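Side-chain contact in lasso peptide isopeptidase AtxE2 (Asticcacaulis excentricus, PDB 5TXE), which hydrolyses the isopeptide bond of the lasso peptides astexin-2 and astexin-3, converting these threaded knots into linear peptides: residues A[59-64]-A[68-73]. The protein carries 1 engineered substitution. Sequence-based numbering, arbitrary orientation.
Sequences PLLSLS and RYVAFQ
Val-70 lies across two leucines of the partner strand: its CG2 is 3.9 Å from Leu-61 CB, while Leu-63 CD2 comes to 3.8 Å from Val-70 CB. Both leucine side chains pass obliquely to the valine, one meeting its CG2 methyl and the other its branch carbon CB. With CG2 anti to the backbone N (CG1 at chi1 59°), that methyl also comes near Ser-62 O. Leu-63 and Val-70 form a non-hydrogen-bonded antiparallel pair; the next pair, Ser-62 with Ala-71, is hydrogen-bonded in both directions. Ser-62 N to Ala-71 O measures 2.9 Å, with the donor in the carbonyl plane, and the return bond from Ala-71 N to Ser-62 O is nearly straight, 172° at the hydrogen. Toward the turn, Ser-64 closes the ladder twice: its N donates to Tyr-69 O (2.8 Å), and its OG, placed between the backbone N and the carbonyl carbon (chi1 64°), accepts from Tyr-69 N at 3.1 Å. Asp-66 in the turn is also hydrogen-bonded to this hydroxyl and forms a salt bridge with Arg-68. Replacing Ser-64 by alanine would probably leave Tyr-69 N without this acceptor and Asp-66 without its hydroxyl mate. At the other end, a water links Leu-60 O (2.7 Å) to Gln-73 N. Strands 61-63 and 69-78 form a hairpin in an antiparallel sheet, one blade of the propeller expected of this prolyl oligopeptidase relative; strand 83-92 pairs with 69-78, and Trp-134 NE1 of strand 133-134 hydrogen-bonds to Ser-62 O.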
ATOM      1  N   PRO A  59      12.053  -1.274  -3.528  1.00 27.48           N
ATOM      2  CA  PRO A  59      13.142  -1.614  -4.483  1.00 28.55           C
ATOM      3  C   PRO A  59      12.674  -2.048  -5.878  1.00 28.83           C
ATOM      4  O   PRO A  59      12.974  -3.159  -6.327  1.00 29.00           O
ATOM      5  CB  PRO A  59      13.837  -2.772  -3.790  1.00 29.93           C
ATOM      6  CG  PRO A  59      12.716  -3.464  -3.024  1.00 30.74           C
ATOM      7  CD  PRO A  59      11.770  -2.376  -2.593  1.00 30.24           C
ATOM      8  N   LEU A  60      11.962  -1.174  -6.555  1.00 27.75           N
ATOM      9  CA  LEU A  60      11.197  -1.559  -7.748  1.00 31.02           C
ATOM     10  C   LEU A  60      11.976  -1.483  -9.071  1.00 31.13           C
ATOM     11  O   LEU A  60      11.425  -1.814 -10.148  1.00 27.21           O
ATOM     12  CB  LEU A  60       9.875  -0.759  -7.847  1.00 27.03           C
ATOM     13  CG  LEU A  60       9.897   0.723  -7.596  1.00 27.81           C
ATOM     14  CD1 LEU A  60      10.753   1.391  -8.660  1.00 30.28           C
ATOM     15  CD2 LEU A  60       8.483   1.312  -7.630  1.00 27.84           C
ATOM     16  N   LEU A  61      13.220  -1.016  -8.998  1.00 30.31           N
ATOM     17  CA  LEU A  61      14.072  -0.960 -10.177  1.00 29.95           C
ATOM     18  C   LEU A  61      15.494  -1.262  -9.803  1.00 30.87           C
ATOM     19  O   LEU A  61      15.851  -1.162  -8.616  1.00 29.17           O
ATOM     20  CB  LEU A  61      13.954   0.383 -10.856  1.00 29.10           C
ATOM     21  CG  LEU A  61      14.425   1.610 -10.091  1.00 28.22           C
ATOM     22  CD1 LEU A  61      15.926   1.818 -10.224  1.00 30.05           C
ATOM     23  CD2 LEU A  61      13.712   2.820 -10.635  1.00 30.85           C
ATOM     24  N   SER A  62      16.287  -1.668 -10.799  1.00 30.00           N
ATOM     25  CA  SER A  62      17.664  -1.923 -10.593  1.00 33.27           C
ATOM     26  C   SER A  62      18.501  -1.419 -11.747  1.00 34.63           C
ATOM     27  O   SER A  62      18.201  -1.692 -12.904  1.00 38.14           O
ATOM     28  CB  SER A  62      17.802  -3.408 -10.509  1.00 36.03           C
ATOM     29  OG  SER A  62      19.133  -3.785 -10.202  1.00 47.40           O
ATOM     30  N   LEU A  63      19.546  -0.667 -11.457  1.00 37.73           N
ATOM     31  CA  LEU A  63      20.462  -0.170 -12.519  1.00 36.51           C
ATOM     32  C   LEU A  63      21.504  -1.192 -12.814  1.00 32.78           C
ATOM     33  O   LEU A  63      21.992  -1.878 -11.914  1.00 34.41           O
ATOM     34  CB  LEU A  63      21.192   1.072 -12.096  1.00 38.21           C
ATOM     35  CG  LEU A  63      20.280   2.259 -11.905  1.00 41.87           C
ATOM     36  CD1 LEU A  63      21.087   3.445 -11.400  1.00 41.08           C
ATOM     37  CD2 LEU A  63      19.616   2.639 -13.203  1.00 46.81           C
ATOM     38  N   SER A  64      21.862  -1.298 -14.080  1.00 33.27           N
ATOM     39  CA  SER A  64      22.987  -2.163 -14.442  1.00 36.71           C
ATOM     40  C   SER A  64      24.299  -1.699 -13.719  1.00 32.08           C
ATOM     41  O   SER A  64      24.405  -0.526 -13.330  1.00 35.22           O
ATOM     42  CB  SER A  64      23.165  -2.162 -15.963  1.00 37.16           C
ATOM     43  OG  SER A  64      23.517  -0.882 -16.462  1.00 38.89           O
ATOM     44  N   ARG A  68      24.132   2.120 -17.295  1.00 42.06           N
ATOM     45  CA  ARG A  68      23.548   2.523 -18.573  1.00 46.20           C
ATOM     46  C   ARG A  68      22.144   1.986 -18.838  1.00 41.95           C
ATOM     47  O   ARG A  68      21.482   2.465 -19.738  1.00 38.36           O
ATOM     48  CB  ARG A  68      24.516   2.198 -19.728  1.00 57.62           C
ATOM     49  CG  ARG A  68      25.702   3.210 -19.763  1.00 65.10           C
ATOM     50  CD  ARG A  68      26.727   3.097 -20.911  1.00 74.38           C
ATOM     51  NE  ARG A  68      26.895   1.682 -21.256  1.00 84.38           N
ATOM     52  CZ  ARG A  68      26.714   1.155 -22.467  1.00 87.61           C
ATOM     53  NH1 ARG A  68      26.423   1.923 -23.516  1.00 88.80           N
ATOM     54  NH2 ARG A  68      26.845  -0.157 -22.633  1.00 81.38           N
ATOM     55  N   TYR A  69      21.706   0.992 -18.059  1.00 39.19           N
ATOM     56  CA  TYR A  69      20.383   0.390 -18.237  1.00 41.84           C
ATOM     57  C   TYR A  69      19.636   0.308 -16.909  1.00 37.88           C
ATOM     58  O   TYR A  69      20.245   0.227 -15.844  1.00 36.41           O
ATOM     59  CB  TYR A  69      20.501  -1.000 -18.897  1.00 42.31           C
ATOM     60  CG  TYR A  69      21.045  -0.898 -20.284  1.00 49.61           C
ATOM     61  CD1 TYR A  69      20.205  -0.632 -21.358  1.00 50.54           C
ATOM     62  CD2 TYR A  69      22.435  -1.014 -20.534  1.00 55.85           C
ATOM     63  CE1 TYR A  69      20.715  -0.505 -22.646  1.00 54.71           C
ATOM     64  CE2 TYR A  69      22.949  -0.877 -21.822  1.00 55.68           C
ATOM     65  CZ  TYR A  69      22.084  -0.608 -22.867  1.00 57.18           C
ATOM     66  OH  TYR A  69      22.573  -0.471 -24.152  1.00 63.75           O
ATOM     67  N   VAL A  70      18.315   0.381 -16.979  1.00 35.19           N
ATOM     68  CA  VAL A  70      17.482   0.152 -15.810  1.00 32.60           C
ATOM     69  C   VAL A  70      16.522  -0.995 -16.121  1.00 33.27           C
ATOM     70  O   VAL A  70      15.929  -1.044 -17.188  1.00 34.34           O
ATOM     71  CB  VAL A  70      16.721   1.407 -15.380  1.00 30.01           C
ATOM     72  CG1 VAL A  70      15.825   1.958 -16.461  1.00 31.30           C
ATOM     73  CG2 VAL A  70      15.929   1.129 -14.106  1.00 33.65           C
ATOM     74  N   ALA A  71      16.403  -1.918 -15.181  1.00 30.87           N
ATOM     75  CA  ALA A  71      15.518  -3.064 -15.292  1.00 32.22           C
ATOM     76  C   ALA A  71      14.425  -2.975 -14.214  1.00 34.33           C
ATOM     77  O   ALA A  71      14.681  -2.565 -13.066  1.00 30.81           O
ATOM     78  CB  ALA A  71      16.314  -4.349 -15.114  1.00 29.21           C
ATOM     79  N   PHE A  72      13.213  -3.362 -14.596  1.00 33.92           N
ATOM     80  CA  PHE A  72      12.049  -3.243 -13.736  1.00 33.29           C
ATOM     81  C   PHE A  72      10.905  -4.058 -14.332  1.00 35.17           C
ATOM     82  O   PHE A  72      10.913  -4.325 -15.531  1.00 31.26           O
ATOM     83  CB  PHE A  72      11.621  -1.780 -13.634  1.00 32.93           C
ATOM     84  CG  PHE A  72      11.373  -1.112 -14.969  1.00 33.69           C
ATOM     85  CD1 PHE A  72      12.414  -0.690 -15.742  1.00 34.52           C
ATOM     86  CD2 PHE A  72      10.094  -0.936 -15.450  1.00 30.96           C
ATOM     87  CE1 PHE A  72      12.183  -0.065 -16.963  1.00 34.58           C
ATOM     88  CE2 PHE A  72       9.850  -0.351 -16.669  1.00 33.63           C
ATOM     89  CZ  PHE A  72      10.902   0.099 -17.435  1.00 34.30           C
ATOM     90  N   GLN A  73       9.927  -4.424 -13.491  1.00 30.70           N
ATOM     91  CA  GLN A  73       8.722  -5.160 -13.882  1.00 28.06           C
ATOM     92  C   GLN A  73       7.529  -4.287 -14.042  1.00 27.86           C
ATOM     93  O   GLN A  73       7.266  -3.405 -13.218  1.00 29.69           O
ATOM     94  CB  GLN A  73       8.402  -6.239 -12.874  1.00 28.20           C
ATOM     95  CG  GLN A  73       7.288  -7.164 -13.300  1.00 29.83           C
ATOM     96  CD  GLN A  73       6.792  -7.960 -12.105  1.00 30.25           C
ATOM     97  OE1 GLN A  73       6.943  -9.223 -12.021  1.00 27.90           O
ATOM     98  NE2 GLN A  73       6.248  -7.217 -11.115  1.00 26.59           N
TER
HETATM   99  O   HOH W   1      10.070  -4.177 -10.501  1.00 23.33           O